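2-pyrone-4,6-dicarboxylic acid hydrolase, putative (Pseudomonas putida, PDB 2FFI) probably hydrolyses the lactone ring of 2-pyrone-4,6-dicarboxylate, as a TIM-barrel member of the amidohydrolase family. Local coordinates at residues A[10-18]-A[269-279]. Sequence-based numbering, arbitrary orientation.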
loop_
_atom_site.group_PDB
_atom_site.type_symbol
_atom_site.label_atom_id
_atom_site.label_comp_id
_atom_site.label_asym_id
_atom_site.label_seq_id
_atom_site.Cartn_x
_atom_site.Cartn_y
_atom_site.Cartn_z
ATOM N N LEU A 10 12.600 17.300 -2.851
ATOM C CA LEU A 10 13.950 17.428 -2.220
ATOM C C LEU A 10 13.841 17.119 -0.727
ATOM O O LEU A 10 13.900 15.954 -0.332
ATOM C CB LEU A 10 14.500 18.847 -2.422
ATOM C CG LEU A 10 15.993 19.031 -2.121
ATOM C CD1 LEU A 10 16.827 18.413 -3.245
ATOM C CD2 LEU A 10 16.321 20.512 -1.990
ATOM N N HIS A 11 13.666 18.156 0.094
ATOM C CA HIS A 11 13.553 18.002 1.548
ATOM C C HIS A 11 12.530 16.946 2.000
ATOM O O HIS A 11 11.336 17.073 1.740
ATOM C CB HIS A 11 13.202 19.354 2.193
ATOM C CG HIS A 11 14.357 20.304 2.299
ATOM N ND1 HIS A 11 15.306 20.214 3.297
ATOM C CD2 HIS A 11 14.717 21.358 1.530
ATOM C CE1 HIS A 11 16.202 21.173 3.134
ATOM N NE2 HIS A 11 15.868 21.880 2.070
ATOM N N LEU A 12 13.019 15.918 2.693
ATOM C CA LEU A 12 12.189 14.829 3.202
ATOM C C LEU A 12 11.330 15.344 4.344
ATOM O O LEU A 12 11.698 15.234 5.519
ATOM C CB LEU A 12 13.074 13.671 3.690
ATOM C CG LEU A 12 12.443 12.397 4.281
ATOM C CD1 LEU A 12 11.742 11.592 3.212
ATOM C CD2 LEU A 12 13.513 11.550 4.916
ATOM N N THR A 13 10.177 15.902 3.998
ATOM C CA THR A 13 9.267 16.450 4.995
ATOM C C THR A 13 8.201 15.424 5.443
ATOM O O THR A 13 7.907 15.317 6.637
ATOM C CB THR A 13 8.604 17.720 4.442
ATOM O OG1 THR A 13 7.847 18.350 5.476
ATOM C CG2 THR A 13 7.696 17.387 3.271
ATOM N N ALA A 14 7.625 14.678 4.495
ATOM C CA ALA A 14 6.638 13.638 4.813
ATOM C C ALA A 14 6.485 12.680 3.638
ATOM O O ALA A 14 6.600 13.094 2.483
ATOM C CB ALA A 14 5.295 14.253 5.176
ATOM N N ILE A 15 6.213 11.406 3.940
ATOM C CA ILE A 15 6.079 10.365 2.912
ATOM C C ILE A 15 4.721 9.682 2.777
ATOM O O ILE A 15 4.222 9.074 3.720
ATOM C CB ILE A 15 7.097 9.225 3.115
ATOM C CG1 ILE A 15 8.528 9.781 3.188
ATOM C CG2 ILE A 15 6.968 8.231 1.968
ATOM C CD1 ILE A 15 9.555 8.786 3.738
ATOM N N ASP A 16 4.149 9.772 1.578
ATOM C CA ASP A 16 2.857 9.147 1.255
ATOM C C ASP A 16 3.095 7.725 0.751
ATOM O O ASP A 16 3.687 7.547 -0.301
ATOM C CB ASP A 16 2.133 9.944 0.147
ATOM C CG ASP A 16 0.947 9.187 -0.459
ATOM O OD1 ASP A 16 0.364 9.702 -1.450
ATOM O OD2 ASP A 16 0.589 8.089 0.053
ATOM N N SER A 17 2.644 6.714 1.482
ATOM C CA SER A 17 2.825 5.347 1.000
ATOM C C SER A 17 1.524 4.951 0.305
ATOM O O SER A 17 0.451 5.351 0.726
ATOM C CB SER A 17 3.139 4.386 2.154
ATOM O OG SER A 17 2.088 4.339 3.098
ATOM N N HIS A 18 1.615 4.204 -0.781
ATOM C CA HIS A 18 0.416 3.775 -1.516
ATOM C C HIS A 18 -0.296 4.873 -2.327
ATOM O O HIS A 18 -0.936 5.763 -1.781
ATOM C CB HIS A 18 -0.591 3.125 -0.562
ATOM C CG HIS A 18 -1.417 2.061 -1.204
ATOM N ND1 HIS A 18 -2.409 2.337 -2.120
ATOM C CD2 HIS A 18 -1.390 0.715 -1.074
ATOM C CE1 HIS A 18 -2.959 1.206 -2.524
ATOM N NE2 HIS A 18 -2.359 0.207 -1.904
ATOM N N LEU A 269 3.458 9.361 8.983
ATOM C CA LEU A 269 3.686 10.205 7.821
ATOM C C LEU A 269 5.127 10.269 7.358
ATOM O O LEU A 269 5.412 10.813 6.298
ATOM C CB LEU A 269 3.190 11.614 8.109
ATOM C CG LEU A 269 1.784 11.793 8.709
ATOM C CD1 LEU A 269 1.491 13.286 8.689
ATOM C CD2 LEU A 269 0.702 11.037 7.919
ATOM N N LEU A 270 6.037 9.686 8.124
ATOM C CA LEU A 270 7.427 9.735 7.732
ATOM C C LEU A 270 8.307 8.571 8.205
ATOM O O LEU A 270 8.707 7.720 7.411
ATOM C CB LEU A 270 8.028 11.050 8.216
ATOM C CG LEU A 270 9.462 11.309 7.752
ATOM C CD1 LEU A 270 9.478 11.643 6.283
ATOM C CD2 LEU A 270 10.029 12.425 8.547
ATOM N N ASP A 271 8.625 8.559 9.499
ATOM C CA ASP A 271 9.487 7.544 10.095
ATOM C C ASP A 271 9.298 6.138 9.562
ATOM O O ASP A 271 10.203 5.601 8.928
ATOM C CB ASP A 271 9.332 7.568 11.613
ATOM C CG ASP A 271 10.043 8.756 12.248
ATOM O OD1 ASP A 271 10.394 9.698 11.492
ATOM O OD2 ASP A 271 10.249 8.743 13.495
ATOM N N THR A 272 8.138 5.544 9.813
ATOM C CA THR A 272 7.871 4.204 9.321
ATOM C C THR A 272 8.095 4.047 7.822
ATOM O O THR A 272 8.958 3.290 7.405
ATOM C CB THR A 272 6.439 3.775 9.644
ATOM O OG1 THR A 272 6.231 3.850 11.056
ATOM C CG2 THR A 272 6.197 2.343 9.208
ATOM N N ALA A 273 7.333 4.752 7.001
ATOM C CA ALA A 273 7.516 4.592 5.573
ATOM C C ALA A 273 8.956 4.843 5.162
ATOM O O ALA A 273 9.457 4.203 4.239
ATOM C CB ALA A 273 6.590 5.512 4.813
ATOM N N ARG A 274 9.631 5.768 5.840
ATOM C CA ARG A 274 11.029 6.088 5.513
ATOM C C ARG A 274 11.979 4.903 5.709
ATOM O O ARG A 274 13.002 4.796 5.037
ATOM C CB ARG A 274 11.514 7.269 6.355
ATOM C CG ARG A 274 13.001 7.583 6.221
ATOM C CD ARG A 274 13.326 8.867 6.939
ATOM N NE ARG A 274 12.873 8.798 8.328
ATOM C CZ ARG A 274 13.331 7.915 9.207
ATOM N NH1 ARG A 274 12.868 7.909 10.449
ATOM N NH2 ARG A 274 14.260 7.041 8.838
ATOM N N ALA A 275 11.644 4.021 6.641
ATOM C CA ALA A 275 12.472 2.855 6.890
ATOM C C ALA A 275 12.190 1.773 5.843
ATOM O O ALA A 275 13.079 1.395 5.083
ATOM C CB ALA A 275 12.217 2.321 8.289
ATOM N N LEU A 276 10.948 1.297 5.793
ATOM C CA LEU A 276 10.548 0.251 4.851
ATOM C C LEU A 276 10.941 0.521 3.404
ATOM O O LEU A 276 11.355 -0.389 2.687
ATOM C CB LEU A 276 9.035 0.035 4.915
ATOM C CG LEU A 276 8.513 -1.256 4.294
ATOM C CD1 LEU A 276 8.969 -2.404 5.177
ATOM C CD2 LEU A 276 6.998 -1.226 4.176
ATOM N N PHE A 277 10.802 1.764 2.964
ATOM C CA PHE A 277 11.139 2.099 1.581
ATOM C C PHE A 277 12.502 2.739 1.454
ATOM O O PHE A 277 12.861 3.217 0.389
ATOM C CB PHE A 277 10.085 3.031 0.962
ATOM C CG PHE A 277 8.720 2.432 0.902
ATOM C CD1 PHE A 277 7.863 2.538 1.984
ATOM C CD2 PHE A 277 8.315 1.699 -0.209
ATOM C CE1 PHE A 277 6.626 1.920 1.971
ATOM C CE2 PHE A 277 7.076 1.074 -0.235
ATOM C CZ PHE A 277 6.229 1.184 0.859
ATOM N N GLY A 278 13.260 2.750 2.539
ATOM C CA GLY A 278 14.578 3.347 2.478
ATOM C C GLY A 278 14.637 4.726 1.835
ATOM O O GLY A 278 15.124 4.876 0.708
ATOM N N PHE A 279 14.135 5.731 2.548
ATOM C CA PHE A 279 14.159 7.099 2.063
ATOM C C PHE A 279 15.291 7.839 2.754
ATOM O O PHE A 279 15.179 9.012 3.083
ATOM C CB PHE A 279 12.828 7.785 2.337
ATOM C CG PHE A 279 11.834 7.613 1.236
ATOM C CD1 PHE A 279 12.042 8.203 -0.000
ATOM C CD2 PHE A 279 10.694 6.859 1.427
ATOM C CE1 PHE A 279 11.121 8.041 -1.029
ATOM C CE2 PHE A 279 9.769 6.695 0.402
ATOM C CZ PHE A 279 9.984 7.287 -0.822
#
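In this TIM barrel of the amidohydrolase family, the first strand, 15-16, meets the last helix, 262-276, so that I15, in the strand, packs against L270, A273, R274 and F279 where the two ends of the chain come together. The beta-branched I15 suits a strand, and its two branches divide the work: CG2 faces A273 and the F279 ring, CG1 and CD1 face L270, R274 and the same ring. CG2 lies 3.6 Å from F279 CE2 and 4.0 Å from A273 CB, where the small alanine lets the strand come close to the helix. CG1, anti to the carbonyl carbon (chi1 -54°), carries CD1 between the F279 ring, which it approaches obliquely, and the backbone of R274, with CD1 3.6 Å from R274 CA. An alanine in place of I15 would probably open a gap between A273, R274 and the F279 ring and leave L270 CD1 with less to pack on. L270 swings its CG anti to the backbone N (chi1 -174°), and its CD1 is thereby wedged between I15 CG1 and L12 CG, 3.7 Å from L12 CG. L12, at the centre of an inverse gamma turn, crosses both R274 and F279 at about a right angle; its CD1 is 4.1 Å from F279 CB, while its CD2 rests against R274 CD, in a long residue whose guanidinium reaches back to D271 in a weakly hydrogen-bonded salt bridge. The helix ends in a Schellman motif with G278 at positive phi, and after this turn F279 packs against L12 and I15; H56 of the neighbouring parallel strand 56-57 also touches L12, I15 and F279. A single hydrogen bond joins the two segments: L269 O, at the start of a wider pi-type turn (269-271), accepts from I15 N at 2.6 Å, with a C=O...N angle of 167°.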